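Local coordinates for protein Cwp19 (Clostridioides difficile, PDB 5OQ3) that probably cleaves cell-wall peptidoglycan, this part being its TIM-barrel glycoside hydrolase domain, while the whole protein may also act as an N-acetylmuramoyl-L-alanine amidase, at residues Asn86-Ser89 with Glu90-Gly94; Asp103-Pro106 with Phe107-Glu110. All blocks are in the same frame, centred on the assembly; numbering follows the deposited sequence.

Contacts 1 and 2 follow each other along the chain between barrel strands 68-74 and 118-123, and each is a helix start with a side-chain cap: Ser89 for the short helix 90-93, Asp103 for helix 104-114. Contact 1, mostly buried, belongs to the loop after strand 68-74; its chemistry is polar, with a hydroxyl cap, one weak backbone bond across the segments and a water. Contact 2 is partly buried and more regular, a run of backbone bonds with leucine and isoleucine facing the barrel and Glu110 exposed. The two meet at Pro104, where Leu92 CD2 lies 3.9 Å from Pro104 CG and the Trp88 ring packs beside Pro104 and Asp103.

Contact 1: Asn86-Ser89 with Glu90-Gly94; sequences NPWS and EYLTG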
ATOM      1  N   ASN A  86      -4.395   1.191  18.627  1.00 14.05           N
ATOM      2  CA  ASN A  86      -3.119   0.698  18.153  1.00 14.23           C
ATOM      3  C   ASN A  86      -1.995   1.488  18.783  1.00 14.16           C
ATOM      4  O   ASN A  86      -2.148   2.661  19.094  1.00 16.10           O
ATOM      5  CB  ASN A  86      -3.068   0.789  16.611  1.00 12.66           C
ATOM      6  CG  ASN A  86      -4.002  -0.202  15.971  1.00 13.02           C
ATOM      7  OD1 ASN A  86      -3.767  -1.385  16.044  1.00 15.65           O
ATOM      8  ND2 ASN A  86      -5.092   0.289  15.384  1.00 13.34           N
ATOM      9  N   PRO A  87      -0.824   0.844  18.988  1.00 14.40           N
ATOM     10  CA  PRO A  87       0.286   1.476  19.713  1.00 13.20           C
ATOM     11  C   PRO A  87       1.075   2.439  18.847  1.00 13.29           C
ATOM     12  O   PRO A  87       1.176   2.248  17.624  1.00 13.57           O
ATOM     13  CB  PRO A  87       1.200   0.295  20.035  1.00 14.87           C
ATOM     14  CG  PRO A  87       0.923  -0.677  18.916  1.00 14.58           C
ATOM     15  CD  PRO A  87      -0.565  -0.572  18.696  1.00 13.66           C
ATOM     16  N   TRP A  88       1.730   3.430  19.473  1.00 12.23           N
ATOM     17  CA  TRP A  88       2.631   4.317  18.732  1.00 12.63           C
ATOM     18  C   TRP A  88       3.697   3.533  17.989  1.00 12.82           C
ATOM     19  O   TRP A  88       4.320   2.615  18.545  1.00 14.40           O
ATOM     20  CB  TRP A  88       3.333   5.315  19.659  1.00 14.17           C
ATOM     21  CG  TRP A  88       2.437   6.345  20.293  1.00 15.54           C
ATOM     22  CD1 TRP A  88       2.012   6.397  21.591  1.00 16.64           C
ATOM     23  CD2 TRP A  88       1.915   7.502  19.647  1.00 15.34           C
ATOM     24  NE1 TRP A  88       1.237   7.518  21.782  1.00 17.01           N
ATOM     25  CE2 TRP A  88       1.200   8.233  20.611  1.00 16.44           C
ATOM     26  CE3 TRP A  88       2.014   8.010  18.335  1.00 14.86           C
ATOM     27  CZ2 TRP A  88       0.534   9.436  20.301  1.00 19.22           C
ATOM     28  CZ3 TRP A  88       1.350   9.203  18.030  1.00 15.98           C
ATOM     29  CH2 TRP A  88       0.642   9.906  19.018  1.00 17.21           C
ATOM     30  N   SER A  89       3.971   3.928  16.756  1.00 12.54           N
ATOM     31  CA  SER A  89       4.963   3.227  15.937  1.00 14.24           C
ATOM     32  C   SER A  89       6.385   3.419  16.471  1.00 15.09           C
ATOM     33  O   SER A  89       6.792   4.513  16.823  1.00 15.59           O
ATOM     34  CB  SER A  89       4.912   3.732  14.495  1.00 13.93           C
ATOM     35  OG  SER A  89       5.909   3.105  13.708  1.00 14.63           O
ATOM     36  N   GLU A  90       7.146   2.331  16.482  1.00 15.05           N
ATOM     37  CA  GLU A  90       8.541   2.376  16.865  1.00 16.12           C
ATOM     38  C   GLU A  90       9.376   3.232  15.930  1.00 15.36           C
ATOM     39  O   GLU A  90      10.491   3.615  16.301  1.00 16.44           O
ATOM     40  CB  GLU A  90       9.122   0.977  16.876  1.00 18.60           C
ATOM     41  CG  GLU A  90       9.373   0.386  15.506  1.00 18.45           C
ATOM     42  CD  GLU A  90       9.413  -1.121  15.512  1.00 21.16           C
ATOM     43  OE1 GLU A  90      10.526  -1.676  15.428  1.00 27.60           O
ATOM     44  OE2 GLU A  90       8.340  -1.744  15.648  1.00 22.76           O
ATOM     45  N   TYR A  91       8.876   3.547  14.732  1.00 13.17           N
ATOM     46  CA  TYR A  91       9.748   4.278  13.790  1.00 15.21           C
ATOM     47  C   TYR A  91       9.849   5.767  14.112  1.00 16.88           C
ATOM     48  O   TYR A  91      10.682   6.439  13.554  1.00 18.73           O
ATOM     49  CB  TYR A  91       9.345   4.017  12.329  1.00 15.11           C
ATOM     50  CG  TYR A  91       9.361   2.512  12.043  1.00 15.34           C
ATOM     51  CD1 TYR A  91      10.561   1.791  12.084  1.00 17.14           C
ATOM     52  CD2 TYR A  91       8.184   1.795  11.848  1.00 16.20           C
ATOM     53  CE1 TYR A  91      10.574   0.432  11.916  1.00 16.34           C
ATOM     54  CE2 TYR A  91       8.194   0.417  11.636  1.00 17.35           C
ATOM     55  CZ  TYR A  91       9.390  -0.270  11.680  1.00 17.73           C
ATOM     56  OH  TYR A  91       9.404  -1.651  11.491  1.00 20.87           O
ATOM     57  N   LEU A  92       9.037   6.270  15.040  1.00 14.93           N
ATOM     58  CA  LEU A  92       9.163   7.653  15.506  1.00 16.54           C
ATOM     59  C   LEU A  92      10.252   7.839  16.554  1.00 18.26           C
ATOM     60  O   LEU A  92      10.961   8.847  16.540  1.00 20.48           O
ATOM     61  CB  LEU A  92       7.816   8.141  16.076  1.00 17.56           C
ATOM     62  CG  LEU A  92       6.751   8.336  14.972  1.00 17.78           C
ATOM     63  CD1 LEU A  92       5.337   8.311  15.537  1.00 18.85           C
ATOM     64  CD2 LEU A  92       6.985   9.651  14.201  1.00 19.28           C
ATOM     65  N   THR A  93      10.329   6.902  17.490  1.00 18.93           N
ATOM     66  CA  THR A  93      11.240   7.008  18.660  1.00 21.36           C
ATOM     67  C   THR A  93      12.338   5.918  18.829  1.00 18.82           C
ATOM     68  O   THR A  93      13.283   6.099  19.518  1.00 25.69           O
ATOM     69  CB  THR A  93      10.421   6.981  19.959  1.00 18.90           C
ATOM     70  OG1 THR A  93       9.759   5.708  20.045  1.00 20.76           O
ATOM     71  CG2 THR A  93       9.407   8.119  19.944  1.00 17.64           C
ATOM     72  N   GLY A  94      12.067   4.785  18.136  1.00 16.49           N
ATOM     73  CA  GLY A  94      12.920   3.585  18.315  1.00 24.39           C
ATOM     74  C   GLY A  94      12.251   2.539  19.192  1.00 24.60           C
ATOM     75  O   GLY A  94      12.759   1.439  19.297  1.00 29.67           O
TER
HETATM   76  O   HOH W   1       7.283   5.999  19.115  1.00 18.58           O
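Ser89 OG takes the backbone N-H of Tyr91 at 3.2 Å, a nearly straight bond (169°) that caps the short helix 90-93. The hydroxyl is swung anti to its own backbone N (chi1 177°), which brings it beside the start of the helix and also against the Tyr91 ring, 3.2 Å from CD2. Ser89 O receives a weak bond from Leu92 N at 3.4 Å. A water donates to that same carbonyl at 2.8 Å and is hydrogen-bonded to Thr93 OG1, bridging the residue before the helix to its last residue. Glu90 lays its CG over the centre of the Tyr91 ring, 3.7 Å above the plane, while its carboxylate makes a salt bridge with Lys76. Apolar contact is slight: Trp88 CE3 lies 4.4 Å from Leu92 CD1. Gly94, at positive phi, leaves the helix after its N bonds to Glu90 O at 2.7 Å. Farther out, Asp78 OD2 is hydrogen-bonded to Ser89 OG and probably helps orient the cap, and Asn37 and Gln50 bind the carbonyls of Tyr91 and Leu92. This is a serine N-cap on a one-turn helix, set in the loop after the second strand of a TIM barrel.

Contact 2: Asp103-Pro106 with Phe107-Glu110; sequences DPLP and FLIE
Leu108 N donates to Pro104 O at 3.0 Å, the first of three consecutive i to i+4 bonds opening helix 104-114. Ile109 N reaches Leu105 O at 2.9 Å, and Glu110 N meets Pro106 O at 2.8 Å. At the start of the helix, Leu105 N donates to Asp103 OD1 at 3.1 Å, meeting the oxygen from above the carboxylate plane, an N-cap bond. Asp103 OD2 is in turn hydrogen-bonded to Tyr182 OH, so both carboxylate oxygens have partners. Pro104 and Pro106 have no N-H to donate, which leaves Leu105 N as the donor the cap satisfies between them. With its CG trans to the backbone N (chi1 -174°), Leu105 sets that atom 3.7 Å from Ile109 CD1, the two chains crossing at a slant, and both pack on Phe119 of strand 118-123. Phe107 points its ring to helix 47-63, against Lys51, Tyr54 and Thr55, and Tyr54 OH is hydrogen-bonded to Leu108 O. Glu110 runs alongside the Pro106 carbonyl, its CG 3.2 Å from Pro106 O. The aspartate's negative charge beside the N-terminus probably complements the helix dipole, while apolar side chains of Leu105, Leu108 and Ile109 join the start of the helix to the barrel strands.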
ATOM      1  N   ASP A 103       1.506  14.400  18.182  1.00 13.28           N
ATOM      2  CA  ASP A 103       0.810  13.545  17.221  1.00 12.73           C
ATOM      3  C   ASP A 103       1.263  14.008  15.841  1.00 10.55           C
ATOM      4  O   ASP A 103       0.931  15.110  15.431  1.00 13.94           O
ATOM      5  CB  ASP A 103      -0.687  13.719  17.395  1.00 12.55           C
ATOM      6  CG  ASP A 103      -1.505  12.863  16.405  1.00 13.12           C
ATOM      7  OD1 ASP A 103      -0.927  12.168  15.563  1.00 12.79           O
ATOM      8  OD2 ASP A 103      -2.741  12.867  16.503  1.00 12.91           O
ATOM      9  N   PRO A 104       2.025  13.185  15.099  1.00 12.17           N
ATOM     10  CA  PRO A 104       2.498  13.658  13.789  1.00 10.91           C
ATOM     11  C   PRO A 104       1.403  13.837  12.751  1.00  9.72           C
ATOM     12  O   PRO A 104       1.542  14.685  11.869  1.00 10.54           O
ATOM     13  CB  PRO A 104       3.462  12.571  13.309  1.00 14.09           C
ATOM     14  CG  PRO A 104       3.665  11.679  14.474  1.00 16.85           C
ATOM     15  CD  PRO A 104       2.549  11.869  15.430  1.00 12.92           C
ATOM     16  N   LEU A 105       0.317  13.074  12.843  1.00  9.36           N
ATOM     17  CA  LEU A 105      -0.602  13.025  11.711  1.00  9.24           C
ATOM     18  C   LEU A 105      -1.282  14.357  11.322  1.00  9.31           C
ATOM     19  O   LEU A 105      -1.337  14.667  10.127  1.00  9.01           O
ATOM     20  CB  LEU A 105      -1.620  11.873  11.856  1.00  8.87           C
ATOM     21  CG  LEU A 105      -2.536  11.620  10.682  1.00  9.08           C
ATOM     22  CD1 LEU A 105      -1.736  11.385   9.401  1.00  8.96           C
ATOM     23  CD2 LEU A 105      -3.472  10.442  10.928  1.00  9.46           C
ATOM     24  N   PRO A 106      -1.754  15.159  12.314  1.00  8.39           N
ATOM     25  CA  PRO A 106      -2.316  16.476  11.951  1.00  9.40           C
ATOM     26  C   PRO A 106      -1.328  17.311  11.145  1.00  8.63           C
ATOM     27  O   PRO A 106      -1.731  18.023  10.213  1.00  9.59           O
ATOM     28  CB  PRO A 106      -2.647  17.100  13.306  1.00 10.47           C
ATOM     29  CG  PRO A 106      -2.926  15.938  14.169  1.00  9.58           C
ATOM     30  CD  PRO A 106      -1.964  14.880  13.753  1.00  8.84           C
ATOM     31  N   PHE A 107      -0.052  17.297  11.554  1.00  9.30           N
ATOM     32  CA  PHE A 107       0.978  18.023  10.841  1.00  9.45           C
ATOM     33  C   PHE A 107       1.202  17.496   9.427  1.00  9.50           C
ATOM     34  O   PHE A 107       1.240  18.264   8.443  1.00 10.96           O
ATOM     35  CB  PHE A 107       2.280  17.956  11.616  1.00 11.00           C
ATOM     36  CG  PHE A 107       3.370  18.803  11.055  1.00 11.90           C
ATOM     37  CD1 PHE A 107       3.470  20.163  11.423  1.00 12.59           C
ATOM     38  CD2 PHE A 107       4.323  18.277  10.202  1.00 12.96           C
ATOM     39  CE1 PHE A 107       4.499  20.967  10.929  1.00 13.56           C
ATOM     40  CE2 PHE A 107       5.361  19.078   9.709  1.00 13.24           C
ATOM     41  CZ  PHE A 107       5.440  20.420  10.061  1.00 12.88           C
ATOM     42  N   LEU A 108       1.214  16.176   9.326  1.00  8.54           N
ATOM     43  CA  LEU A 108       1.430  15.556   8.002  1.00  8.96           C
ATOM     44  C   LEU A 108       0.314  15.930   7.012  1.00  8.31           C
ATOM     45  O   LEU A 108       0.571  16.238   5.880  1.00  9.09           O
ATOM     46  CB  LEU A 108       1.575  14.061   8.094  1.00  9.84           C
ATOM     47  CG  LEU A 108       2.624  13.499   9.048  1.00 10.73           C
ATOM     48  CD1 LEU A 108       2.608  11.966   9.080  1.00 12.07           C
ATOM     49  CD2 LEU A 108       4.005  13.982   8.658  1.00 14.61           C
ATOM     50  N   ILE A 109      -0.923  15.980   7.526  1.00  7.60           N
ATOM     51  CA  ILE A 109      -2.075  16.310   6.729  1.00  8.03           C
ATOM     52  C   ILE A 109      -2.169  17.819   6.418  1.00  7.86           C
ATOM     53  O   ILE A 109      -2.311  18.237   5.248  1.00  8.60           O
ATOM     54  CB  ILE A 109      -3.352  15.834   7.420  1.00  7.90           C
ATOM     55  CG1 ILE A 109      -3.372  14.297   7.462  1.00  7.97           C
ATOM     56  CG2 ILE A 109      -4.577  16.334   6.665  1.00  8.37           C
ATOM     57  CD1 ILE A 109      -4.467  13.792   8.367  1.00  8.40           C
ATOM     58  N   GLU A 110      -2.037  18.633   7.472  1.00  7.91           N
ATOM     59  CA  GLU A 110      -2.236  20.058   7.307  1.00  9.39           C
ATOM     60  C   GLU A 110      -1.137  20.652   6.411  1.00  9.44           C
ATOM     61  O   GLU A 110      -1.426  21.552   5.603  1.00 11.25           O
ATOM     62  CB  GLU A 110      -2.332  20.784   8.639  1.00  9.94           C
ATOM     63  CG  GLU A 110      -3.621  20.463   9.394  1.00  9.53           C
ATOM     64  CD  GLU A 110      -3.772  21.030  10.773  1.00 11.15           C
ATOM     65  OE1 GLU A 110      -2.815  21.514  11.359  1.00 13.16           O
ATOM     66  OE2 GLU A 110      -4.937  20.980  11.290  1.00 11.16           O
TER